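Local coordinates for protein D-aminoacid aminotransferase-like PLP-dependent enzyme (Haemophilus somnus, PDB 3CEB) that probably acts as a pyridoxal-phosphate-dependent 4-amino-4-deoxychorismate lyase with the fold of the class IV aminotransferases, at residues T132-N138 / K152-G157; Y87-V93 / E118-M124; F8-L12 / H24-Y28. All blocks are in the same frame, centred on the assembly; numbering follows the deposited sequence.

Interaction 1: T132-N138 / K152-G157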
loop_
_atom_site.group_PDB
_atom_site.type_symbol
_atom_site.label_atom_id
_atom_site.label_comp_id
_atom_site.label_asym_id
_atom_site.label_seq_id
_atom_site.Cartn_x
_atom_site.Cartn_y
_atom_site.Cartn_z
ATOM N N THR A 132 11.695 2.768 -5.867
ATOM C CA THR A 132 10.286 3.094 -5.702
ATOM C C THR A 132 9.652 2.178 -4.680
ATOM O O THR A 132 9.881 2.335 -3.494
ATOM C CB THR A 132 9.544 3.110 -7.049
ATOM O OG1 THR A 132 9.568 1.803 -7.657
ATOM C CG2 THR A 132 10.216 4.163 -7.990
ATOM N N ASP A 133 8.863 1.224 -5.135
ATOM C CA ASP A 133 8.101 0.372 -4.244
ATOM C C ASP A 133 8.505 -1.103 -4.321
ATOM O O ASP A 133 9.221 -1.498 -5.251
ATOM C CB ASP A 133 6.621 0.437 -4.632
ATOM C CG ASP A 133 6.001 1.855 -4.552
ATOM O OD1 ASP A 133 6.686 2.890 -4.368
ATOM O OD2 ASP A 133 4.757 1.921 -4.693
ATOM N N CYS A 134 8.031 -1.920 -3.366
ATOM C CA CYS A 134 8.037 -3.370 -3.556
ATOM C C CYS A 134 6.677 -3.710 -4.214
ATOM O O CYS A 134 5.917 -2.802 -4.519
ATOM C CB CYS A 134 8.279 -4.176 -2.271
ATOM S SG CYS A 134 7.013 -4.072 -1.033
ATOM N N SER A 135 6.381 -4.992 -4.457
ATOM C CA SER A 135 5.187 -5.336 -5.240
ATOM C C SER A 135 3.930 -5.086 -4.461
ATOM O O SER A 135 2.901 -4.814 -5.059
ATOM C CB SER A 135 5.156 -6.791 -5.697
ATOM O OG SER A 135 4.603 -7.617 -4.693
ATOM N N ILE A 136 4.002 -5.160 -3.129
ATOM C CA ILE A 136 2.783 -5.010 -2.293
ATOM C C ILE A 136 2.798 -3.785 -1.375
ATOM O O ILE A 136 1.851 -3.551 -0.649
ATOM C CB ILE A 136 2.474 -6.252 -1.409
ATOM C CG1 ILE A 136 3.555 -6.406 -0.350
ATOM C CG2 ILE A 136 2.299 -7.523 -2.233
ATOM C CD1 ILE A 136 3.377 -7.673 0.550
ATOM N N GLY A 137 3.861 -2.994 -1.376
ATOM C CA GLY A 137 3.908 -1.856 -0.462
ATOM C C GLY A 137 5.007 -0.879 -0.788
ATOM O O GLY A 137 5.703 -1.011 -1.813
ATOM N N ASN A 138 5.130 0.138 0.046
ATOM C CA ASN A 138 6.216 1.062 -0.090
ATOM C C ASN A 138 7.457 0.526 0.666
ATOM O O ASN A 138 7.396 -0.467 1.387
ATOM C CB ASN A 138 5.826 2.458 0.426
ATOM C CG ASN A 138 4.683 3.076 -0.355
ATOM O OD1 ASN A 138 3.611 3.342 0.205
ATOM N ND2 ASN A 138 4.889 3.298 -1.654
ATOM N N LYS A 152 9.499 9.737 -4.367
ATOM C CA LYS A 152 8.686 9.370 -5.587
ATOM C C LYS A 152 8.327 7.914 -5.728
ATOM O O LYS A 152 8.862 7.227 -6.574
ATOM C CB LYS A 152 9.422 9.699 -6.873
ATOM C CG LYS A 152 8.854 10.891 -7.585
ATOM C CD LYS A 152 8.380 11.974 -6.577
ATOM C CE LYS A 152 7.759 13.180 -7.298
ATOM N NZ LYS A 152 7.101 14.097 -6.331
ATOM N N PRO A 153 7.401 7.438 -4.921
ATOM C CA PRO A 153 7.067 6.026 -4.971
ATOM C C PRO A 153 6.168 5.738 -6.173
ATOM O O PRO A 153 5.742 6.668 -6.839
ATOM C CB PRO A 153 6.279 5.841 -3.698
ATOM C CG PRO A 153 5.525 7.192 -3.592
ATOM C CD PRO A 153 6.495 8.218 -4.057
ATOM N N LEU A 154 5.866 4.481 -6.460
ATOM C CA LEU A 154 4.926 4.222 -7.538
ATOM C C LEU A 154 3.581 4.667 -6.991
ATOM O O LEU A 154 2.883 5.443 -7.612
ATOM C CB LEU A 154 4.861 2.746 -7.904
ATOM C CG LEU A 154 6.151 2.110 -8.382
ATOM C CD1 LEU A 154 5.957 0.626 -8.760
ATOM C CD2 LEU A 154 6.728 2.964 -9.551
ATOM N N LEU A 155 3.217 4.134 -5.822
ATOM C CA LEU A 155 1.929 4.468 -5.184
ATOM C C LEU A 155 2.129 5.182 -3.853
ATOM O O LEU A 155 2.950 4.769 -3.051
ATOM C CB LEU A 155 1.086 3.195 -4.922
ATOM C CG LEU A 155 -0.359 3.391 -4.384
ATOM C CD1 LEU A 155 -1.226 4.233 -5.316
ATOM C CD2 LEU A 155 -1.045 2.063 -4.108
ATOM N N GLU A 156 1.371 6.234 -3.605
ATOM C CA GLU A 156 1.403 6.857 -2.306
ATOM C C GLU A 156 0.575 6.057 -1.303
ATOM O O GLU A 156 -0.656 6.223 -1.171
ATOM C CB GLU A 156 0.879 8.273 -2.388
ATOM C CG GLU A 156 1.825 9.197 -3.088
ATOM C CD GLU A 156 1.275 10.573 -3.186
ATOM O OE1 GLU A 156 0.304 10.878 -2.494
ATOM O OE2 GLU A 156 1.813 11.366 -3.948
ATOM N N GLY A 157 1.260 5.214 -0.555
ATOM C CA GLY A 157 0.567 4.355 0.407
ATOM C C GLY A 157 -0.133 5.068 1.549
ATOM O O GLY A 157 0.243 6.177 1.957
#

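Interaction 2: Y87-V93 / E118-M124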
loop_
_atom_site.group_PDB
_atom_site.type_symbol
_atom_site.label_atom_id
_atom_site.label_comp_id
_atom_site.label_asym_id
_atom_site.label_seq_id
_atom_site.Cartn_x
_atom_site.Cartn_y
_atom_site.Cartn_z
ATOM N N TYR A 87 9.147 -9.546 6.159
ATOM C CA TYR A 87 9.846 -9.308 4.913
ATOM C C TYR A 87 11.188 -8.687 5.205
ATOM O O TYR A 87 11.228 -7.535 5.607
ATOM C CB TYR A 87 9.063 -8.385 3.988
ATOM C CG TYR A 87 7.674 -8.884 3.661
ATOM C CD1 TYR A 87 6.603 -8.571 4.462
ATOM C CD2 TYR A 87 7.435 -9.671 2.547
ATOM C CE1 TYR A 87 5.313 -9.032 4.163
ATOM C CE2 TYR A 87 6.148 -10.136 2.243
ATOM C CZ TYR A 87 5.092 -9.814 3.046
ATOM O OH TYR A 87 3.809 -10.249 2.741
ATOM N N ARG A 88 12.271 -9.418 4.936
ATOM C CA ARG A 88 13.624 -8.946 5.249
ATOM C C ARG A 88 14.614 -8.747 4.093
ATOM O O ARG A 88 15.584 -8.022 4.237
ATOM C CB ARG A 88 14.253 -9.910 6.249
ATOM C CG ARG A 88 13.797 -9.623 7.649
ATOM C CD ARG A 88 13.859 -10.840 8.452
ATOM N NE ARG A 88 13.606 -10.566 9.864
ATOM C CZ ARG A 88 13.271 -11.524 10.725
ATOM N NH1 ARG A 88 13.108 -12.764 10.276
ATOM N NH2 ARG A 88 13.063 -11.257 12.008
ATOM N N THR A 89 14.404 -9.433 2.979
ATOM C CA THR A 89 15.334 -9.377 1.858
ATOM C C THR A 89 14.536 -8.982 0.665
ATOM O O THR A 89 13.364 -9.351 0.554
ATOM C CB THR A 89 16.046 -10.708 1.603
ATOM O OG1 THR A 89 15.070 -11.730 1.436
ATOM C CG2 THR A 89 16.933 -11.077 2.750
ATOM N N PHE A 90 15.168 -8.178 -0.194
ATOM C CA PHE A 90 14.513 -7.533 -1.350
ATOM C C PHE A 90 15.345 -7.567 -2.619
ATOM O O PHE A 90 16.431 -7.057 -2.654
ATOM C CB PHE A 90 14.199 -6.073 -1.001
ATOM C CG PHE A 90 13.249 -5.923 0.158
ATOM C CD1 PHE A 90 13.695 -5.981 1.442
ATOM C CD2 PHE A 90 11.910 -5.735 -0.051
ATOM C CE1 PHE A 90 12.822 -5.864 2.485
ATOM C CE2 PHE A 90 11.054 -5.606 0.984
ATOM C CZ PHE A 90 11.502 -5.674 2.248
ATOM N N LYS A 91 14.791 -8.163 -3.664
ATOM C CA LYS A 91 15.473 -8.255 -4.958
ATOM C C LYS A 91 15.268 -7.019 -5.822
ATOM O O LYS A 91 14.135 -6.642 -6.130
ATOM C CB LYS A 91 15.025 -9.498 -5.734
ATOM C CG LYS A 91 15.724 -9.659 -7.088
ATOM C CD LYS A 91 17.255 -9.779 -7.030
ATOM C CE LYS A 91 17.718 -11.205 -7.373
ATOM N NZ LYS A 91 19.218 -11.280 -7.448
ATOM N N PRO A 92 16.376 -6.382 -6.228
ATOM C CA PRO A 92 16.168 -5.228 -7.101
ATOM C C PRO A 92 15.666 -5.696 -8.467
ATOM O O PRO A 92 16.229 -6.619 -9.041
ATOM C CB PRO A 92 17.567 -4.587 -7.201
ATOM C CG PRO A 92 18.423 -5.291 -6.248
ATOM C CD PRO A 92 17.790 -6.572 -5.872
ATOM N N VAL A 93 14.585 -5.087 -8.946
ATOM C CA VAL A 93 14.026 -5.439 -10.243
ATOM C C VAL A 93 13.950 -4.148 -11.070
ATOM O O VAL A 93 13.470 -3.123 -10.611
ATOM C CB VAL A 93 12.644 -6.169 -10.077
ATOM C CG1 VAL A 93 12.018 -6.458 -11.415
ATOM C CG2 VAL A 93 12.832 -7.457 -9.345
ATOM N N GLU A 118 13.410 -14.481 -6.814
ATOM C CA GLU A 118 14.230 -15.663 -6.530
ATOM C C GLU A 118 14.163 -16.104 -5.075
ATOM O O GLU A 118 13.114 -16.563 -4.607
ATOM C CB GLU A 118 15.671 -15.430 -6.936
ATOM C CG GLU A 118 15.821 -14.458 -8.114
ATOM C CD GLU A 118 17.106 -14.685 -8.895
ATOM O OE1 GLU A 118 17.124 -15.673 -9.639
ATOM O OE2 GLU A 118 18.073 -13.881 -8.780
ATOM N N GLU A 119 15.286 -15.973 -4.360
ATOM C CA GLU A 119 15.333 -16.407 -2.951
ATOM C C GLU A 119 14.935 -15.258 -2.008
ATOM O O GLU A 119 14.657 -15.488 -0.860
ATOM C CB GLU A 119 16.672 -17.085 -2.554
ATOM C CG GLU A 119 16.882 -18.646 -2.959
ATOM C CD GLU A 119 15.769 -19.661 -2.477
ATOM O OE1 GLU A 119 14.684 -19.269 -1.982
ATOM O OE2 GLU A 119 15.953 -20.895 -2.626
ATOM N N CYS A 120 14.834 -14.032 -2.491
ATOM C CA CYS A 120 14.369 -12.962 -1.627
ATOM C C CYS A 120 12.912 -13.010 -1.210
ATOM O O CYS A 120 12.084 -13.642 -1.854
ATOM C CB CYS A 120 14.557 -11.624 -2.297
ATOM S SG CYS A 120 16.257 -11.376 -2.633
ATOM N N ASP A 121 12.604 -12.258 -0.161
ATOM C CA ASP A 121 11.251 -12.240 0.357
ATOM C C ASP A 121 10.336 -11.376 -0.482
ATOM O O ASP A 121 9.125 -11.440 -0.341
ATOM C CB ASP A 121 11.199 -11.643 1.739
ATOM C CG ASP A 121 11.887 -12.458 2.743
ATOM O OD1 ASP A 121 11.880 -13.688 2.614
ATOM O OD2 ASP A 121 12.385 -11.843 3.706
ATOM N N GLU A 122 10.900 -10.523 -1.316
ATOM C CA GLU A 122 10.078 -9.608 -2.067
ATOM C C GLU A 122 10.991 -8.812 -3.012
ATOM O O GLU A 122 12.177 -9.157 -3.178
ATOM C CB GLU A 122 9.244 -8.834 -1.042
ATOM C CG GLU A 122 8.328 -7.722 -1.431
ATOM C CD GLU A 122 7.316 -7.946 -2.521
ATOM O OE1 GLU A 122 6.204 -8.485 -2.341
ATOM O OE2 GLU A 122 7.593 -7.382 -3.565
ATOM N N ILE A 123 10.459 -7.811 -3.705
ATOM C CA ILE A 123 11.274 -7.124 -4.706
ATOM C C ILE A 123 11.380 -5.662 -4.376
ATOM O O ILE A 123 10.742 -5.170 -3.452
ATOM C CB ILE A 123 10.773 -7.288 -6.176
ATOM C CG1 ILE A 123 9.377 -6.665 -6.370
ATOM C CG2 ILE A 123 10.777 -8.743 -6.563
ATOM C CD1 ILE A 123 8.806 -6.761 -7.786
HETATM N N MSE A 124 12.182 -4.977 -5.168
HETATM C CA MSE A 124 12.417 -3.570 -4.995
HETATM C C MSE A 124 12.508 -2.981 -6.397
HETATM O O MSE A 124 13.435 -3.261 -7.141
HETATM C CB MSE A 124 13.703 -3.408 -4.199
HETATM C CG MSE A 124 14.150 -1.993 -4.033
HETATM SE SE MSE A 124 15.627 -1.824 -2.788
HETATM C CE MSE A 124 14.547 -1.903 -1.206
#

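Interaction 3: F8-L12 / H24-Y28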
loop_
_atom_site.group_PDB
_atom_site.type_symbol
_atom_site.label_atom_id
_atom_site.label_comp_id
_atom_site.label_asym_id
_atom_site.label_seq_id
_atom_site.Cartn_x
_atom_site.Cartn_y
_atom_site.Cartn_z
ATOM N N PHE A 8 -8.919 -0.762 -5.749
ATOM C CA PHE A 8 -9.248 -1.253 -4.393
ATOM C C PHE A 8 -8.478 -0.582 -3.252
ATOM O O PHE A 8 -7.530 0.179 -3.477
ATOM C CB PHE A 8 -9.057 -2.749 -4.308
ATOM C CG PHE A 8 -7.628 -3.201 -4.378
ATOM C CD1 PHE A 8 -6.973 -3.265 -5.571
ATOM C CD2 PHE A 8 -6.960 -3.641 -3.232
ATOM C CE1 PHE A 8 -5.660 -3.742 -5.632
ATOM C CE2 PHE A 8 -5.654 -4.109 -3.295
ATOM C CZ PHE A 8 -5.008 -4.148 -4.478
ATOM N N GLU A 9 -8.945 -0.865 -2.037
ATOM C CA GLU A 9 -8.328 -0.389 -0.804
ATOM C C GLU A 9 -8.201 -1.607 0.120
ATOM O O GLU A 9 -9.080 -2.467 0.139
ATOM C CB GLU A 9 -9.191 0.696 -0.145
ATOM C CG GLU A 9 -9.128 2.061 -0.853
ATOM C CD GLU A 9 -7.783 2.780 -0.666
ATOM O OE1 GLU A 9 -7.157 2.580 0.391
ATOM O OE2 GLU A 9 -7.345 3.523 -1.589
ATOM N N THR A 10 -7.107 -1.712 0.856
ATOM C CA THR A 10 -6.933 -2.794 1.808
ATOM C C THR A 10 -6.822 -2.168 3.181
ATOM O O THR A 10 -5.905 -1.395 3.444
ATOM C CB THR A 10 -5.676 -3.583 1.480
ATOM O OG1 THR A 10 -5.798 -4.055 0.146
ATOM C CG2 THR A 10 -5.485 -4.779 2.381
ATOM N N ILE A 11 -7.772 -2.511 4.042
ATOM C CA ILE A 11 -7.858 -1.944 5.357
ATOM C C ILE A 11 -7.584 -2.966 6.436
ATOM O O ILE A 11 -8.054 -4.104 6.399
ATOM C CB ILE A 11 -9.244 -1.350 5.563
ATOM C CG1 ILE A 11 -9.480 -0.237 4.509
ATOM C CG2 ILE A 11 -9.412 -0.871 7.023
ATOM C CD1 ILE A 11 -10.934 0.003 4.193
ATOM N N LEU A 12 -6.784 -2.550 7.407
ATOM C CA LEU A 12 -6.441 -3.405 8.533
ATOM C C LEU A 12 -7.421 -3.170 9.686
ATOM O O LEU A 12 -7.796 -2.045 9.972
ATOM C CB LEU A 12 -5.018 -3.092 8.973
ATOM C CG LEU A 12 -4.457 -3.715 10.247
ATOM C CD1 LEU A 12 -4.415 -5.228 10.151
ATOM C CD2 LEU A 12 -3.052 -3.129 10.529
ATOM N N HIS A 24 -7.495 6.202 4.033
ATOM C CA HIS A 24 -8.031 5.370 3.003
ATOM C C HIS A 24 -9.114 6.141 2.285
ATOM O O HIS A 24 -9.213 6.116 1.061
ATOM C CB HIS A 24 -8.560 4.066 3.588
ATOM C CG HIS A 24 -7.492 3.081 3.962
ATOM N ND1 HIS A 24 -6.815 2.326 3.027
ATOM C CD2 HIS A 24 -7.023 2.686 5.177
ATOM C CE1 HIS A 24 -5.956 1.534 3.648
ATOM N NE2 HIS A 24 -6.050 1.741 4.951
ATOM N N GLN A 25 -9.943 6.837 3.044
ATOM C CA GLN A 25 -11.024 7.619 2.437
ATOM C C GLN A 25 -10.426 8.671 1.497
ATOM O O GLN A 25 -10.964 8.888 0.438
ATOM C CB GLN A 25 -11.890 8.310 3.507
ATOM C CG GLN A 25 -13.122 9.112 2.960
ATOM C CD GLN A 25 -14.225 8.195 2.476
ATOM O OE1 GLN A 25 -14.421 7.104 3.048
ATOM N NE2 GLN A 25 -14.948 8.615 1.402
ATOM N N GLN A 26 -9.294 9.280 1.871
ATOM C CA GLN A 26 -8.720 10.362 1.062
ATOM C C GLN A 26 -8.264 9.848 -0.276
ATOM O O GLN A 26 -8.546 10.484 -1.296
ATOM C CB GLN A 26 -7.495 11.057 1.663
ATOM C CG GLN A 26 -7.735 11.841 2.881
ATOM C CD GLN A 26 -6.455 12.614 3.322
ATOM O OE1 GLN A 26 -5.939 12.423 4.451
ATOM N NE2 GLN A 26 -5.939 13.479 2.419
ATOM N N ARG A 27 -7.528 8.733 -0.241
ATOM C CA ARG A 27 -6.976 8.130 -1.451
ATOM C C ARG A 27 -8.099 7.650 -2.320
ATOM O O ARG A 27 -8.088 7.812 -3.546
ATOM C CB ARG A 27 -6.033 6.955 -1.150
ATOM C CG ARG A 27 -5.403 6.380 -2.402
ATOM C CD ARG A 27 -4.320 5.401 -2.171
ATOM N NE ARG A 27 -4.798 4.239 -1.441
ATOM C CZ ARG A 27 -4.015 3.275 -0.967
ATOM N NH1 ARG A 27 -2.701 3.304 -1.172
ATOM N NH2 ARG A 27 -4.565 2.270 -0.275
ATOM N N TYR A 28 -9.088 7.066 -1.671
ATOM C CA TYR A 28 -10.267 6.621 -2.393
ATOM C C TYR A 28 -10.860 7.798 -3.192
ATOM O O TYR A 28 -11.112 7.675 -4.387
ATOM C CB TYR A 28 -11.274 5.965 -1.439
ATOM C CG TYR A 28 -12.684 5.797 -1.939
ATOM C CD1 TYR A 28 -12.953 5.084 -3.077
ATOM C CD2 TYR A 28 -13.761 6.321 -1.229
ATOM C CE1 TYR A 28 -14.240 4.932 -3.517
ATOM C CE2 TYR A 28 -15.035 6.162 -1.657
ATOM C CZ TYR A 28 -15.282 5.473 -2.810
ATOM O OH TYR A 28 -16.569 5.283 -3.270
HETATM O O HOH W 1 -4.224 -0.286 1.519
HETATM O O HOH W 2 -5.680 0.240 7.243
#

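Interaction 1: T132-N138 / K152-G157
In the cofactor site of this class IV aminotransferase fold, Asp133 and Asn138 reach across to the backbone of the loop 152-157. Asp133 offers one carboxylate oxygen to each of two successive amides: Leu154 N donates to OD1 at 2.8 Å, coming from well above the carboxylate plane, and Leu155 N donates to OD2 at 2.9 Å on the syn side. With chi1 at -60°, CG lies anti to the carbonyl carbon, which brings the carboxylate against the amides of Leu154 and Leu155; Pro153 CB packs tightly on OD1, 3.1 Å away. OD2 is also hydrogen-bonded to N1 of the pyridoxal-phosphate-modified lysine at position 103, so the two loop amides help fix the rotation of a group that touches the cofactor ring. Asn138 takes over further along the loop, where its side-chain amide meets both a carbonyl and an amide: ND2 gives a nearly straight bond to Leu155 O (2.8 Å), which lies in the amide plane, while OD1 takes only a weak, bent bond from Gly157 N (3.1 Å). Thr132 CB packs 3.8 Å from Leu154 CD2, while its hydroxyl OG1, hydrogen-bonded to Ile125 O, lies against the same leucine. Gly157 is the N-cap of helix 158-165, Asn138 opens strand 138-143, and Leu154 rests on Ile125 and Arg127 of strand 122-127, so the contact knits the start of that helix to two sheets.

Interaction 2: Y87-V93 / E118-M124
Lys91 pairs with Ile123, and Pro92 with Met124 (a selenomethionine), as parallel neighbours in the sheet. Backbone bonds alternate about Lys91: its N donates to Glu122 O at 2.8 Å and its O accepts from Met124 N, after which Val93 N donates to Met124 O at 2.8 Å. CA-H...O contacts, such as Phe90 CA to Glu122 O, fill in between. Around Arg88, Thr89 and Asp121, side chains join the backbone in the pairing. Asp121 OD2 accepts two amides, Arg88 N at 2.7 Å through its anti lone pair and Thr89 N at 3.2 Å from above the carboxylate plane. In return Asp121 N donates to Thr89 OG1 (3.0 Å), which is set between the backbone N and the carbonyl carbon (chi1 55°), a position that brings it to the amide of Asp121 on the other segment. A salt bridge joins Lys91 NZ to Glu118 OE2, 3.1 Å apart, with the lysine chain bent at chi2 and chi3. Apolar contacts are few: Val93 CG2 meets Ile123 CG2 at 3.7 Å. The edge of the Phe90 ring meets the carbonyl Ile123 O in its plane. Strand 90-94 forms one border of its three-stranded mixed sheet; Val93 and Ile123 pack on Leu113 of helix 108-114, whereas Phe90 and Met124 face Leu139 of strand 138-143 and Ile185 of strand 185-188.

Interaction 3: F8-L12 / H24-Y28
Glu9 is the buried carboxylate of a strand-to-helix salt bridge, met by Arg27 and His24 of helix 21-35, whose segment runs antiparallel to strand 8-12. Arg27 grips it side-on: NE donates to OE2 (2.6 Å) on the syn lone pair, and NH2 donates to OE1 (2.7 Å) from above the carboxylate plane. OE1 accepts a second hydrogen bond, from His24 ND1 at 2.7 Å; this bond is almost straight and lies in the ring plane, with the carboxylate turned 78° from the imidazole. A bend at chi2 (-71°) folds the Glu9 chain toward both donor residues. Three N-H donors thus hold its two oxygens. Two waters extend the network. Water 1 bridges Arg27 NH2 and Thr10 O, and water 2 joins Leu12 N to His24 NE2, 2.8 Å from the latter. Arg27 NH2 also makes a weak hydrogen bond to the phosphate oxygen OP2 of the pyridoxal-lysine at position 103, which is consistent with Glu9 acting as a second-shell residue that holds Arg27 near the cofactor phosphate. One face of the imidazole is covered by a CH-pi contact: Ile11 CG1 stands 3.8 Å from the centroid of the His24 ring, almost exactly on the normal.

Interactions 1 and 3 serve the two ends of the cofactor carried at position 103, interaction 1 at the pyridine nitrogen and interaction 3, weakly, at the phosphate. They meet directly where Leu155 CD2 packs 3.6 Å from Arg27 NH1, their centres about 15 Å apart. Interaction 2 adjoins interaction 1, their centres about 14 Å apart. Glu122 OE2 is 2.8 Å from Ser135 N, a probable hydrogen bond, and Ile136 CD1 lies 3.4 Å from Tyr87 OH, so the sheet pairing borders the loop that carries Asp133. Interactions 2 and 3 lie on opposite sides of the chain's centre, about 25 Å apart between centres and about 11 Å between nearest atoms.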